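Long-range contacts in GH26A (Muricauda sp. MAR_2010_75, PDB 6Q75), which probably hydrolyses glycosidic bonds in polysaccharides such as beta-mannan, as many glycoside hydrolases of family 26 do: residues S58-K63 and W299-E304; K65-K70 and E310-V315; L171-H176 and V217-G222; L247-Y252 and I273-V278. One frame throughout, in Å; residues are numbered along the deposited sequence.

Interaction 1: residues S58-K63 and W299-E304; sequences SSFYNK and WSNWIE
Ser300 and Asn301, the middle residues of a type II' beta turn that carries the chain from strand 293-299 into helix 302-305, lie against Phe60 of helix 59-68. The turn covers one face of the phenyl ring: Ser300 C approaches Phe60 CG to 3.6 Å, and Ser300 CB makes a CH-pi contact over the same ring. Asn301 CB lies near the outer end of the ring, 3.4 Å from Phe60 CE1, with amide and ring planes 42° apart.

One turn along the helix, Lys63 passes beside the ring toward Asn301 and Glu304. Its chain bends at chi3 (-92°) and again at chi4 to bring the ammonium between two acceptors. Lys63 NZ donates to Asn301 OD1 at 2.8 Å, tilted from the carbonyl plane, and forms a salt bridge with Glu304 OE1 at 2.9 Å whose hydrogen-bond geometry is weak. Asn301 ND2 in turn donates to Glu304 OE2 (3.3 Å). Beneath, Phe60 and Ile303 both rest on Gln50 of strand 46-51, while Ser300 touches His51.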
loop_
_atom_site.group_PDB
_atom_site.type_symbol
_atom_site.label_atom_id
_atom_site.label_comp_id
_atom_site.label_asym_id
_atom_site.label_seq_id
_atom_site.Cartn_x
_atom_site.Cartn_y
_atom_site.Cartn_z
ATOM N N SER A 58 -13.112 -1.342 9.334
ATOM C CA SER A 58 -13.466 -2.656 8.820
ATOM C C SER A 58 -14.797 -2.654 8.068
ATOM O O SER A 58 -15.280 -3.725 7.678
ATOM C CB SER A 58 -13.495 -3.666 9.966
ATOM O OG SER A 58 -12.180 -3.958 10.412
ATOM N N SER A 59 -15.392 -1.479 7.818
ATOM C CA SER A 59 -16.759 -1.460 7.311
ATOM C C SER A 59 -16.859 -2.119 5.938
ATOM O O SER A 59 -17.805 -2.872 5.677
ATOM C CB SER A 59 -17.302 -0.029 7.264
ATOM O OG SER A 59 -16.607 0.776 6.327
ATOM N N PHE A 60 -15.907 -1.858 5.048
ATOM C CA PHE A 60 -15.978 -2.474 3.729
ATOM C C PHE A 60 -15.338 -3.855 3.682
ATOM O O PHE A 60 -15.748 -4.679 2.852
ATOM C CB PHE A 60 -15.377 -1.542 2.679
ATOM C CG PHE A 60 -16.178 -0.286 2.525
ATOM C CD1 PHE A 60 -17.421 -0.329 1.901
ATOM C CD2 PHE A 60 -15.739 0.916 3.077
ATOM C CE1 PHE A 60 -18.200 0.808 1.793
ATOM C CE2 PHE A 60 -16.521 2.071 2.970
ATOM C CZ PHE A 60 -17.750 2.012 2.332
ATOM N N TYR A 61 -14.405 -4.141 4.594
ATOM C CA TYR A 61 -13.979 -5.517 4.834
ATOM C C TYR A 61 -15.173 -6.395 5.187
ATOM O O TYR A 61 -15.374 -7.475 4.605
ATOM C CB TYR A 61 -12.947 -5.536 5.968
ATOM C CG TYR A 61 -12.339 -6.889 6.252
ATOM C CD1 TYR A 61 -12.940 -7.764 7.143
ATOM C CD2 TYR A 61 -11.152 -7.286 5.636
ATOM C CE1 TYR A 61 -12.389 -9.007 7.415
ATOM C CE2 TYR A 61 -10.574 -8.523 5.914
ATOM C CZ TYR A 61 -11.203 -9.381 6.794
ATOM O OH TYR A 61 -10.659 -10.615 7.056
ATOM N N ASN A 62 -16.010 -5.917 6.112
ATOM C CA ASN A 62 -17.202 -6.665 6.500
ATOM C C ASN A 62 -18.191 -6.756 5.350
ATOM O O ASN A 62 -18.857 -7.783 5.178
ATOM C CB ASN A 62 -17.865 -6.010 7.706
ATOM C CG ASN A 62 -17.028 -6.133 8.957
ATOM O OD1 ASN A 62 -16.173 -7.016 9.058
ATOM N ND2 ASN A 62 -17.277 -5.260 9.927
ATOM N N LYS A 63 -18.307 -5.694 4.549
ATOM C CA LYS A 63 -19.207 -5.752 3.390
ATOM C C LYS A 63 -18.730 -6.780 2.370
ATOM O O LYS A 63 -19.539 -7.529 1.799
ATOM C CB LYS A 63 -19.325 -4.370 2.745
ATOM C CG LYS A 63 -20.352 -4.318 1.609
ATOM C CD LYS A 63 -20.332 -2.971 0.884
ATOM C CE LYS A 63 -21.313 -2.002 1.481
ATOM N NZ LYS A 63 -21.996 -1.157 0.424
ATOM N N TRP A 299 -10.949 -1.075 -3.408
ATOM C CA TRP A 299 -11.011 0.222 -2.737
ATOM C C TRP A 299 -12.399 0.436 -2.148
ATOM O O TRP A 299 -13.330 0.780 -2.866
ATOM C CB TRP A 299 -10.678 1.341 -3.712
ATOM C CG TRP A 299 -10.543 2.661 -2.982
ATOM C CD1 TRP A 299 -11.474 3.649 -2.890
ATOM C CD2 TRP A 299 -9.430 3.077 -2.176
ATOM N NE1 TRP A 299 -10.987 4.689 -2.122
ATOM C CE2 TRP A 299 -9.737 4.353 -1.665
ATOM C CE3 TRP A 299 -8.185 2.507 -1.870
ATOM C CZ2 TRP A 299 -8.849 5.068 -0.837
ATOM C CZ3 TRP A 299 -7.314 3.213 -1.059
ATOM C CH2 TRP A 299 -7.651 4.481 -0.550
ATOM N N SER A 300 -12.534 0.277 -0.833
ATOM C CA SER A 300 -13.791 0.593 -0.147
ATOM C C SER A 300 -15.053 0.192 -0.897
ATOM O O SER A 300 -15.247 -0.993 -1.168
ATOM C CB SER A 300 -13.821 2.075 0.190
ATOM O OG SER A 300 -12.729 2.328 1.102
ATOM N N ASN A 301 -15.946 1.146 -1.199
ATOM C CA ASN A 301 -17.239 0.709 -1.734
ATOM C C ASN A 301 -17.187 0.377 -3.213
ATOM O O ASN A 301 -18.240 0.071 -3.789
ATOM C CB ASN A 301 -18.354 1.747 -1.489
ATOM C CG ASN A 301 -19.764 1.114 -1.549
ATOM O OD1 ASN A 301 -19.979 0.020 -1.029
ATOM N ND2 ASN A 301 -20.714 1.799 -2.197
ATOM N N TRP A 302 -16.011 0.397 -3.849
ATOM C CA TRP A 302 -15.930 -0.156 -5.200
ATOM C C TRP A 302 -16.268 -1.642 -5.195
ATOM O O TRP A 302 -16.624 -2.195 -6.245
ATOM C CB TRP A 302 -14.546 0.096 -5.797
ATOM C CG TRP A 302 -14.369 1.424 -6.503
ATOM C CD1 TRP A 302 -14.079 1.611 -7.822
ATOM C CD2 TRP A 302 -14.467 2.746 -5.929
ATOM N NE1 TRP A 302 -13.991 2.951 -8.114
ATOM C CE2 TRP A 302 -14.223 3.672 -6.968
ATOM C CE3 TRP A 302 -14.747 3.229 -4.649
ATOM C CZ2 TRP A 302 -14.242 5.054 -6.760
ATOM C CZ3 TRP A 302 -14.763 4.597 -4.441
ATOM C CH2 TRP A 302 -14.516 5.495 -5.494
ATOM N N ILE A 303 -16.229 -2.286 -4.026
ATOM C CA ILE A 303 -16.650 -3.676 -3.922
ATOM C C ILE A 303 -18.103 -3.829 -4.365
ATOM O O ILE A 303 -18.504 -4.895 -4.827
ATOM C CB ILE A 303 -16.417 -4.208 -2.489
ATOM C CG1 ILE A 303 -16.561 -5.737 -2.429
ATOM C CG2 ILE A 303 -17.376 -3.554 -1.500
ATOM C CD1 ILE A 303 -15.539 -6.515 -3.308
ATOM N N GLU A 304 -18.899 -2.765 -4.256
ATOM C CA GLU A 304 -20.294 -2.736 -4.684
ATOM C C GLU A 304 -20.505 -1.935 -5.958
ATOM O O GLU A 304 -21.245 -2.373 -6.847
ATOM C CB GLU A 304 -21.149 -2.151 -3.548
ATOM C CG GLU A 304 -22.509 -1.578 -3.921
ATOM C CD GLU A 304 -23.256 -1.070 -2.685
ATOM O OE1 GLU A 304 -23.605 -1.910 -1.819
ATOM O OE2 GLU A 304 -23.503 0.155 -2.575
HETATM O O HOH W 1 -24.162 1.127 -0.409
#

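Interaction 2: residues K65-K70 and E310-V315; sequences KEISGK and ERVKEV
Apolar packing carries the contact between Ile67, near the end of helix 59-68, and Val312 of helix 309-316. The two side chains cross at about a right angle, Ile67 CG2 meeting Val312 CG1 at 3.7 Å. That valine methyl, anti to its backbone N (chi1 173°), also reaches Ser68 CB, at 3.8 Å, and so bridges two successive residues of the other helix.

A second kind of touch is between chain and backbone: the aliphatic start of Lys313 passes Ile67 O, with Lys313 CG 3.8 Å from that oxygen.

Polar bonds do not cross the contact. Ser68 OG accepts from Lys70 N at 2.9 Å, an ST turn, and also bonds to Ala64 O; the pair falls at the helix end, after which Gly69 leaves helical geometry with positive phi. An Arg311 NE to Glu314 OE1 salt bridge, weak as a hydrogen bond, is extended by Arg283, which pairs with Glu314 OE2. Ile303 of helix 302-305 touches both Ile67 and Val312, so three outer helices meet here.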
loop_
_atom_site.group_PDB
_atom_site.type_symbol
_atom_site.label_atom_id
_atom_site.label_comp_id
_atom_site.label_asym_id
_atom_site.label_seq_id
_atom_site.Cartn_x
_atom_site.Cartn_y
_atom_site.Cartn_z
ATOM N N LYS A 65 -17.126 -9.484 2.998
ATOM C CA LYS A 65 -17.496 -10.788 3.536
ATOM C C LYS A 65 -18.982 -11.071 3.342
ATOM O O LYS A 65 -19.365 -12.203 3.031
ATOM C CB LYS A 65 -17.108 -10.867 5.013
ATOM C CG LYS A 65 -17.401 -12.213 5.663
ATOM C CD LYS A 65 -17.065 -12.182 7.145
ATOM N N GLU A 66 -19.839 -10.055 3.513
ATOM C CA GLU A 66 -21.269 -10.258 3.297
ATOM C C GLU A 66 -21.564 -10.592 1.840
ATOM O O GLU A 66 -22.447 -11.410 1.543
ATOM C CB GLU A 66 -22.059 -9.011 3.712
ATOM C CG GLU A 66 -21.929 -8.618 5.171
ATOM N N ILE A 67 -20.869 -9.942 0.913
ATOM C CA ILE A 67 -21.174 -10.160 -0.501
ATOM C C ILE A 67 -20.661 -11.517 -0.951
ATOM O O ILE A 67 -21.365 -12.273 -1.627
ATOM C CB ILE A 67 -20.592 -9.036 -1.368
ATOM C CG1 ILE A 67 -21.254 -7.695 -1.036
ATOM C CG2 ILE A 67 -20.718 -9.413 -2.860
ATOM C CD1 ILE A 67 -20.492 -6.476 -1.613
ATOM N N SER A 68 -19.431 -11.846 -0.578
ATOM C CA SER A 68 -18.780 -13.037 -1.099
ATOM C C SER A 68 -19.050 -14.286 -0.276
ATOM O O SER A 68 -18.872 -15.397 -0.791
ATOM C CB SER A 68 -17.269 -12.810 -1.159
ATOM O OG SER A 68 -16.717 -12.932 0.138
ATOM N N GLY A 69 -19.463 -14.139 0.980
ATOM C CA GLY A 69 -19.524 -15.253 1.900
ATOM C C GLY A 69 -18.211 -15.592 2.580
ATOM O O GLY A 69 -18.199 -16.472 3.455
ATOM N N LYS A 70 -17.107 -14.935 2.212
ATOM C CA LYS A 70 -15.801 -15.222 2.794
ATOM C C LYS A 70 -15.117 -13.931 3.214
ATOM O O LYS A 70 -15.222 -12.906 2.528
ATOM C CB LYS A 70 -14.890 -15.989 1.803
ATOM C CG LYS A 70 -15.445 -17.340 1.283
ATOM C CD LYS A 70 -15.783 -18.287 2.420
ATOM N N GLU A 310 -22.236 -11.112 -8.470
ATOM C CA GLU A 310 -21.802 -12.312 -9.175
ATOM C C GLU A 310 -20.308 -12.279 -9.475
ATOM O O GLU A 310 -19.636 -13.313 -9.400
ATOM C CB GLU A 310 -22.612 -12.465 -10.463
ATOM C CG GLU A 310 -24.095 -12.728 -10.224
ATOM C CD GLU A 310 -24.914 -11.490 -9.812
ATOM O OE1 GLU A 310 -24.465 -10.336 -10.022
ATOM O OE2 GLU A 310 -26.050 -11.685 -9.310
ATOM N N ARG A 311 -19.788 -11.116 -9.878
ATOM C CA ARG A 311 -18.359 -10.972 -10.157
ATOM C C ARG A 311 -17.524 -11.117 -8.883
ATOM O O ARG A 311 -16.482 -11.778 -8.895
ATOM C CB ARG A 311 -18.098 -9.616 -10.837
ATOM C CG ARG A 311 -16.629 -9.242 -11.087
ATOM C CD ARG A 311 -15.907 -10.192 -12.066
ATOM N NE ARG A 311 -16.702 -10.521 -13.250
ATOM C CZ ARG A 311 -16.852 -9.711 -14.299
ATOM N NH1 ARG A 311 -16.249 -8.524 -14.312
ATOM N NH2 ARG A 311 -17.606 -10.087 -15.333
ATOM N N VAL A 312 -17.985 -10.541 -7.768
ATOM C CA VAL A 312 -17.278 -10.708 -6.500
ATOM C C VAL A 312 -17.187 -12.188 -6.161
ATOM O O VAL A 312 -16.134 -12.700 -5.781
ATOM C CB VAL A 312 -17.984 -9.932 -5.372
ATOM C CG1 VAL A 312 -17.327 -10.250 -4.015
ATOM C CG2 VAL A 312 -17.998 -8.421 -5.663
ATOM N N LYS A 313 -18.306 -12.901 -6.302
ATOM C CA LYS A 313 -18.332 -14.321 -5.975
ATOM C C LYS A 313 -17.493 -15.146 -6.951
ATOM O O LYS A 313 -16.857 -16.126 -6.548
ATOM C CB LYS A 313 -19.787 -14.808 -5.948
ATOM C CG LYS A 313 -20.623 -14.161 -4.837
ATOM C CD LYS A 313 -22.128 -14.437 -4.982
ATOM C CE LYS A 313 -22.415 -15.864 -5.342
ATOM N NZ LYS A 313 -23.852 -16.082 -5.696
ATOM N N GLU A 314 -17.490 -14.778 -8.236
ATOM C CA GLU A 314 -16.647 -15.468 -9.212
ATOM C C GLU A 314 -15.168 -15.366 -8.848
ATOM O O GLU A 314 -14.410 -16.342 -8.976
ATOM C CB GLU A 314 -16.888 -14.883 -10.601
ATOM C CG GLU A 314 -16.089 -15.526 -11.716
ATOM C CD GLU A 314 -16.177 -14.738 -13.020
ATOM O OE1 GLU A 314 -16.017 -13.502 -13.002
ATOM O OE2 GLU A 314 -16.424 -15.356 -14.072
ATOM N N VAL A 315 -14.733 -14.176 -8.441
ATOM C CA VAL A 315 -13.323 -13.944 -8.138
ATOM C C VAL A 315 -12.965 -14.542 -6.784
ATOM O O VAL A 315 -11.956 -15.245 -6.643
ATOM C CB VAL A 315 -13.019 -12.437 -8.203
ATOM C CG1 VAL A 315 -11.611 -12.129 -7.684
ATOM C CG2 VAL A 315 -13.195 -11.900 -9.630
#

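Interaction 3: residues L171-H176 and V217-G222; sequences LWRPYH and VWNANG
Arg173 runs alongside Val217 and then Asn219, its side chain pointing the same way as theirs from the neighbouring strand. Its aliphatic part packs first, Arg173 CG lying 3.8 Å from Val217 CB. A bend at chi3 (-45°) then turns the guanidinium so that its edge faces the asparagine, and Arg173 NE donates to Asn219 OD1 at 2.9 Å, in both the carbonyl plane and, nearly, the guanidinium plane. The two flat groups are twisted 58° apart about this bond. Water 2 accepts from Arg173 NH1 and lies within hydrogen-bonding distance of Asn219 OD1, probably as a second partner. Arg173 NH2 bonds to Thr106 OG1, and Asn219 ND2 donates to Asp250 OD1, so the amide relays between an arginine and a carboxylate.

Behind these side chains the two segments share one direct backbone bond, Val217 N to Trp172 O at 2.8 Å. Water 3 takes up the joining: it donates to Pro174 O and Val217 O and accepts from Asn219 N at 2.9 Å. His176 comes back to the neighbouring strand, its CA 3.2 Å from Asn219 O, while its ring leads away and NE2 bonds to a bound Tris molecule, probably from the crystallisation liquor. These are neighbouring parallel strands of the (beta/alpha)8 barrel expected of family 26 and clan GH-A, whose active site lies at the C-terminal strand ends.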
loop_
_atom_site.group_PDB
_atom_site.type_symbol
_atom_site.label_atom_id
_atom_site.label_comp_id
_atom_site.label_asym_id
_atom_site.label_seq_id
_atom_site.Cartn_x
_atom_site.Cartn_y
_atom_site.Cartn_z
ATOM N N LEU A 171 2.159 -4.832 5.644
ATOM C CA LEU A 171 2.447 -4.470 4.263
ATOM C C LEU A 171 2.322 -2.952 4.153
ATOM O O LEU A 171 1.215 -2.412 4.038
ATOM C CB LEU A 171 1.475 -5.176 3.306
ATOM C CG LEU A 171 1.599 -6.701 3.348
ATOM C CD1 LEU A 171 0.407 -7.342 2.599
ATOM C CD2 LEU A 171 2.920 -7.185 2.724
ATOM N N TRP A 172 3.460 -2.245 4.215
ATOM C CA TRP A 172 3.496 -0.793 4.361
ATOM C C TRP A 172 3.659 -0.147 2.986
ATOM O O TRP A 172 4.622 -0.454 2.279
ATOM C CB TRP A 172 4.665 -0.446 5.297
ATOM C CG TRP A 172 5.034 0.972 5.442
ATOM C CD1 TRP A 172 6.268 1.522 5.214
ATOM C CD2 TRP A 172 4.197 2.039 5.905
ATOM N NE1 TRP A 172 6.243 2.877 5.479
ATOM C CE2 TRP A 172 4.991 3.216 5.920
ATOM C CE3 TRP A 172 2.853 2.117 6.306
ATOM C CZ2 TRP A 172 4.492 4.459 6.309
ATOM C CZ3 TRP A 172 2.343 3.362 6.673
ATOM C CH2 TRP A 172 3.182 4.517 6.698
ATOM N N ARG A 173 2.689 0.705 2.570
ATOM C CA ARG A 173 2.659 1.268 1.217
ATOM C C ARG A 173 2.625 2.796 1.294
ATOM O O ARG A 173 1.574 3.422 1.122
ATOM C CB ARG A 173 1.478 0.710 0.395
ATOM C CG ARG A 173 1.027 -0.708 0.803
ATOM C CD ARG A 173 0.085 -1.300 -0.259
ATOM N NE ARG A 173 -0.924 -0.321 -0.693
ATOM C CZ ARG A 173 -2.014 -0.018 0.012
ATOM N NH1 ARG A 173 -2.863 0.892 -0.452
ATOM N NH2 ARG A 173 -2.247 -0.600 1.192
ATOM N N PRO A 174 3.754 3.432 1.622
ATOM C CA PRO A 174 3.794 4.896 1.698
ATOM C C PRO A 174 3.956 5.583 0.340
ATOM O O PRO A 174 4.558 5.052 -0.597
ATOM C CB PRO A 174 5.027 5.143 2.585
ATOM C CG PRO A 174 5.994 4.013 2.134
ATOM C CD PRO A 174 5.060 2.798 1.819
ATOM N N TYR A 175 3.454 6.817 0.268
ATOM C CA TYR A 175 3.671 7.711 -0.877
ATOM C C TYR A 175 3.318 7.004 -2.190
ATOM O O TYR A 175 4.095 6.978 -3.147
ATOM C CB TYR A 175 5.096 8.228 -0.917
ATOM C CG TYR A 175 5.478 9.061 0.295
ATOM C CD1 TYR A 175 4.708 10.166 0.690
ATOM C CD2 TYR A 175 6.610 8.756 1.035
ATOM C CE1 TYR A 175 5.063 10.940 1.810
ATOM C CE2 TYR A 175 6.981 9.541 2.149
ATOM C CZ TYR A 175 6.196 10.615 2.525
ATOM O OH TYR A 175 6.556 11.376 3.631
ATOM N N HIS A 176 2.140 6.406 -2.196
ATOM C CA HIS A 176 1.679 5.570 -3.292
ATOM C C HIS A 176 1.317 6.414 -4.522
ATOM O O HIS A 176 1.140 7.634 -4.451
ATOM C CB HIS A 176 0.461 4.761 -2.844
ATOM C CG HIS A 176 -0.675 5.639 -2.427
ATOM N ND1 HIS A 176 -0.594 6.482 -1.345
ATOM C CD2 HIS A 176 -1.880 5.868 -2.996
ATOM C CE1 HIS A 176 -1.719 7.170 -1.236
ATOM N NE2 HIS A 176 -2.522 6.805 -2.224
ATOM N N VAL A 217 6.337 -1.824 0.558
ATOM C CA VAL A 217 5.605 -2.016 -0.691
ATOM C C VAL A 217 5.690 -0.709 -1.453
ATOM O O VAL A 217 5.123 0.307 -1.025
ATOM C CB VAL A 217 4.145 -2.417 -0.467
ATOM C CG1 VAL A 217 3.459 -2.679 -1.856
ATOM C CG2 VAL A 217 4.052 -3.660 0.435
ATOM N N TRP A 218 6.380 -0.745 -2.595
ATOM C CA TRP A 218 6.479 0.390 -3.502
ATOM C C TRP A 218 5.293 0.288 -4.449
ATOM O O TRP A 218 5.249 -0.622 -5.270
ATOM C CB TRP A 218 7.813 0.328 -4.245
ATOM C CG TRP A 218 8.081 1.433 -5.251
ATOM C CD1 TRP A 218 8.690 2.651 -5.018
ATOM C CD2 TRP A 218 7.823 1.378 -6.652
ATOM N NE1 TRP A 218 8.807 3.355 -6.195
ATOM C CE2 TRP A 218 8.275 2.598 -7.212
ATOM C CE3 TRP A 218 7.238 0.418 -7.495
ATOM C CZ2 TRP A 218 8.158 2.883 -8.567
ATOM C CZ3 TRP A 218 7.123 0.712 -8.849
ATOM C CH2 TRP A 218 7.584 1.922 -9.369
ATOM N N ASN A 219 4.316 1.200 -4.306
ATOM C CA ASN A 219 2.983 1.053 -4.908
ATOM C C ASN A 219 2.784 2.209 -5.892
ATOM O O ASN A 219 2.485 3.333 -5.476
ATOM C CB ASN A 219 1.908 1.065 -3.809
ATOM C CG ASN A 219 0.526 0.565 -4.277
ATOM O OD1 ASN A 219 -0.271 0.119 -3.452
ATOM N ND2 ASN A 219 0.240 0.645 -5.586
ATOM N N ALA A 220 2.915 1.926 -7.186
ATOM C CA ALA A 220 2.758 2.927 -8.228
ATOM C C ALA A 220 1.333 2.911 -8.777
ATOM O O ALA A 220 0.449 2.213 -8.277
ATOM C CB ALA A 220 3.783 2.684 -9.338
ATOM N N ASN A 221 1.104 3.719 -9.809
ATOM C CA ASN A 221 -0.137 3.704 -10.587
ATOM C C ASN A 221 0.124 3.126 -11.969
ATOM O O ASN A 221 1.195 3.304 -12.535
ATOM C CB ASN A 221 -0.692 5.126 -10.746
ATOM C CG ASN A 221 -2.208 5.143 -10.966
ATOM O OD1 ASN A 221 -2.964 5.169 -10.005
ATOM N ND2 ASN A 221 -2.639 5.113 -12.226
ATOM N N GLY A 222 -0.871 2.439 -12.547
ATOM C CA GLY A 222 -0.752 2.104 -13.947
ATOM C C GLY A 222 -0.445 3.332 -14.795
ATOM O O GLY A 222 -1.081 4.383 -14.642
HETATM O O HOH W 2 -2.039 2.288 -2.850
HETATM O O HOH W 3 4.010 2.693 -1.842
#

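Interaction 4: residues L247-Y252 and I273-V278; sequences LATDVY and IALGEV
Glu277 holds CG beside its backbone N (chi1 -59°) and extends beyond it, while Tyr252, also turned toward its own N (chi1 -74°), swings its ring back to the carboxylate. Tyr252 OH donates to Glu277 OE1 at 2.6 Å, arriving on the anti side; the acid sits at the ring's edge with the planes 84° apart. The Asp250 carboxylate lies stacked over it, two acidic groups brought close, with Asp250 OD2 3.2 Å from Glu277 CD. Asn219 ND2 holds Asp250 OD1, and Glu277 OE2 bonds to the bound Tris molecule.

The backbone beneath is a parallel pairing within a beta-alpha-beta unit whose crossover runs through helix 258-268. Glu277 ends up on the strand that, in clan GH-A barrels, carries the catalytic nucleophile near its C-terminal end, a role it probably has here. Thr249 N bonds to Ala274 O at 3.1 Å, and Gly276 N returns to Thr249 O at 2.7 Å. Gly276 is the extra residue of a beta bulge: Thr249 pairs with Leu275 but Val251 with Val278, and Val251 N binds Glu277 O at 2.9 Å.

On the sheet face away from Glu277, Val251 CG2 meets Leu275 CD2 at 3.9 Å, and Tyr256 touches both residues.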
loop_
_atom_site.group_PDB
_atom_site.type_symbol
_atom_site.label_atom_id
_atom_site.label_comp_id
_atom_site.label_asym_id
_atom_site.label_seq_id
_atom_site.Cartn_x
_atom_site.Cartn_y
_atom_site.Cartn_z
ATOM N N LEU A 247 6.649 -4.904 -5.146
ATOM C CA LEU A 247 6.191 -3.848 -6.047
ATOM C C LEU A 247 4.704 -4.008 -6.323
ATOM O O LEU A 247 4.190 -5.121 -6.406
ATOM C CB LEU A 247 6.974 -3.822 -7.376
ATOM C CG LEU A 247 8.466 -3.450 -7.307
ATOM C CD1 LEU A 247 9.320 -4.554 -6.720
ATOM C CD2 LEU A 247 9.004 -3.001 -8.689
ATOM N N ALA A 248 3.992 -2.894 -6.361
ATOM C CA ALA A 248 2.555 -2.970 -6.521
ATOM C C ALA A 248 2.107 -1.859 -7.448
ATOM O O ALA A 248 2.811 -0.870 -7.665
ATOM C CB ALA A 248 1.821 -2.844 -5.181
ATOM N N THR A 249 0.913 -2.032 -7.988
ATOM C CA THR A 249 0.332 -0.980 -8.810
ATOM C C THR A 249 -1.173 -0.943 -8.587
ATOM O O THR A 249 -1.777 -1.907 -8.107
ATOM C CB THR A 249 0.678 -1.162 -10.293
ATOM O OG1 THR A 249 0.400 0.063 -10.988
ATOM C CG2 THR A 249 -0.120 -2.283 -10.890
ATOM N N ASP A 250 -1.765 0.204 -8.918
ATOM C CA ASP A 250 -3.187 0.465 -8.750
ATOM C C ASP A 250 -3.839 0.427 -10.121
ATOM O O ASP A 250 -3.382 1.119 -11.040
ATOM C CB ASP A 250 -3.434 1.831 -8.079
ATOM C CG ASP A 250 -2.924 1.864 -6.632
ATOM O OD1 ASP A 250 -2.514 0.809 -6.116
ATOM O OD2 ASP A 250 -2.944 2.925 -6.007
ATOM N N VAL A 251 -4.885 -0.390 -10.254
ATOM C CA VAL A 251 -5.544 -0.650 -11.535
ATOM C C VAL A 251 -7.041 -0.445 -11.341
ATOM O O VAL A 251 -7.704 -1.244 -10.662
ATOM C CB VAL A 251 -5.262 -2.060 -12.073
ATOM C CG1 VAL A 251 -6.112 -2.297 -13.355
ATOM C CG2 VAL A 251 -3.769 -2.231 -12.371
ATOM N N TYR A 252 -7.577 0.632 -11.905
ATOM C CA TYR A 252 -9.002 0.871 -11.886
ATOM C C TYR A 252 -9.569 0.610 -13.281
ATOM O O TYR A 252 -8.830 0.400 -14.243
ATOM C CB TYR A 252 -9.308 2.307 -11.427
ATOM C CG TYR A 252 -9.090 2.437 -9.941
ATOM C CD1 TYR A 252 -10.120 2.124 -9.055
ATOM C CD2 TYR A 252 -7.856 2.822 -9.423
ATOM C CE1 TYR A 252 -9.936 2.187 -7.694
ATOM C CE2 TYR A 252 -7.661 2.893 -8.037
ATOM C CZ TYR A 252 -8.713 2.573 -7.189
ATOM O OH TYR A 252 -8.577 2.650 -5.817
ATOM N N ILE A 273 5.072 -9.032 -6.876
ATOM C CA ILE A 273 4.255 -7.902 -7.291
ATOM C C ILE A 273 2.836 -8.108 -6.777
ATOM O O ILE A 273 2.420 -9.229 -6.455
ATOM C CB ILE A 273 4.254 -7.693 -8.823
ATOM C CG1 ILE A 273 3.629 -8.890 -9.529
ATOM C CG2 ILE A 273 5.642 -7.399 -9.351
ATOM C CD1 ILE A 273 3.498 -8.671 -11.016
ATOM N N ALA A 274 2.074 -7.010 -6.735
ATOM C CA ALA A 274 0.716 -7.082 -6.210
ATOM C C ALA A 274 -0.128 -5.982 -6.827
ATOM O O ALA A 274 0.398 -4.975 -7.308
ATOM C CB ALA A 274 0.692 -6.940 -4.684
ATOM N N LEU A 275 -1.446 -6.174 -6.777
ATOM C CA LEU A 275 -2.403 -5.134 -7.166
ATOM C C LEU A 275 -2.755 -4.346 -5.916
ATOM O O LEU A 275 -3.633 -4.736 -5.142
ATOM C CB LEU A 275 -3.647 -5.746 -7.818
ATOM C CG LEU A 275 -3.404 -6.427 -9.161
ATOM C CD1 LEU A 275 -4.549 -7.430 -9.498
ATOM C CD2 LEU A 275 -3.181 -5.407 -10.235
ATOM N N GLY A 276 -2.069 -3.216 -5.719
ATOM C CA GLY A 276 -2.191 -2.497 -4.468
ATOM C C GLY A 276 -3.561 -1.901 -4.228
ATOM O O GLY A 276 -4.005 -1.825 -3.074
ATOM N N GLU A 277 -4.243 -1.455 -5.304
ATOM C CA GLU A 277 -5.635 -1.039 -5.262
ATOM C C GLU A 277 -6.270 -1.471 -6.563
ATOM O O GLU A 277 -5.639 -1.380 -7.614
ATOM C CB GLU A 277 -5.848 0.476 -5.176
ATOM C CG GLU A 277 -5.226 1.150 -3.960
ATOM C CD GLU A 277 -5.424 2.651 -3.962
ATOM O OE1 GLU A 277 -6.301 3.132 -4.714
ATOM O OE2 GLU A 277 -4.715 3.332 -3.170
ATOM N N VAL A 278 -7.507 -1.924 -6.482
ATOM C CA VAL A 278 -8.304 -2.183 -7.679
ATOM C C VAL A 278 -9.716 -1.686 -7.448
ATOM O O VAL A 278 -10.180 -1.529 -6.314
ATOM C CB VAL A 278 -8.362 -3.671 -8.105
ATOM C CG1 VAL A 278 -6.952 -4.258 -8.225
ATOM C CG2 VAL A 278 -9.245 -4.483 -7.160
#

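In the fold
Interactions 3 and 4 lie in the buried barrel core, their centres 8 Å apart, and follow one another along its sheet: strands 214-221 and 246-251 are neighbours, and the bond between Asn219 and Asp250 joins the two contacts. Their chemistry is backbone pairing topped by polar side chains and, in interaction 3, ordered water. Interactions 1 and 2 lie further out, partly buried; both use helix 59-68, and the two contacts touch through Ile303. Charge appears at the outer edge of interaction 1, whereas interaction 2 has no bond across it and is mainly apolar packing. Trp299 links shell to core, bonding its backbone N to Val278 O and packing on Tyr252 and Glu277.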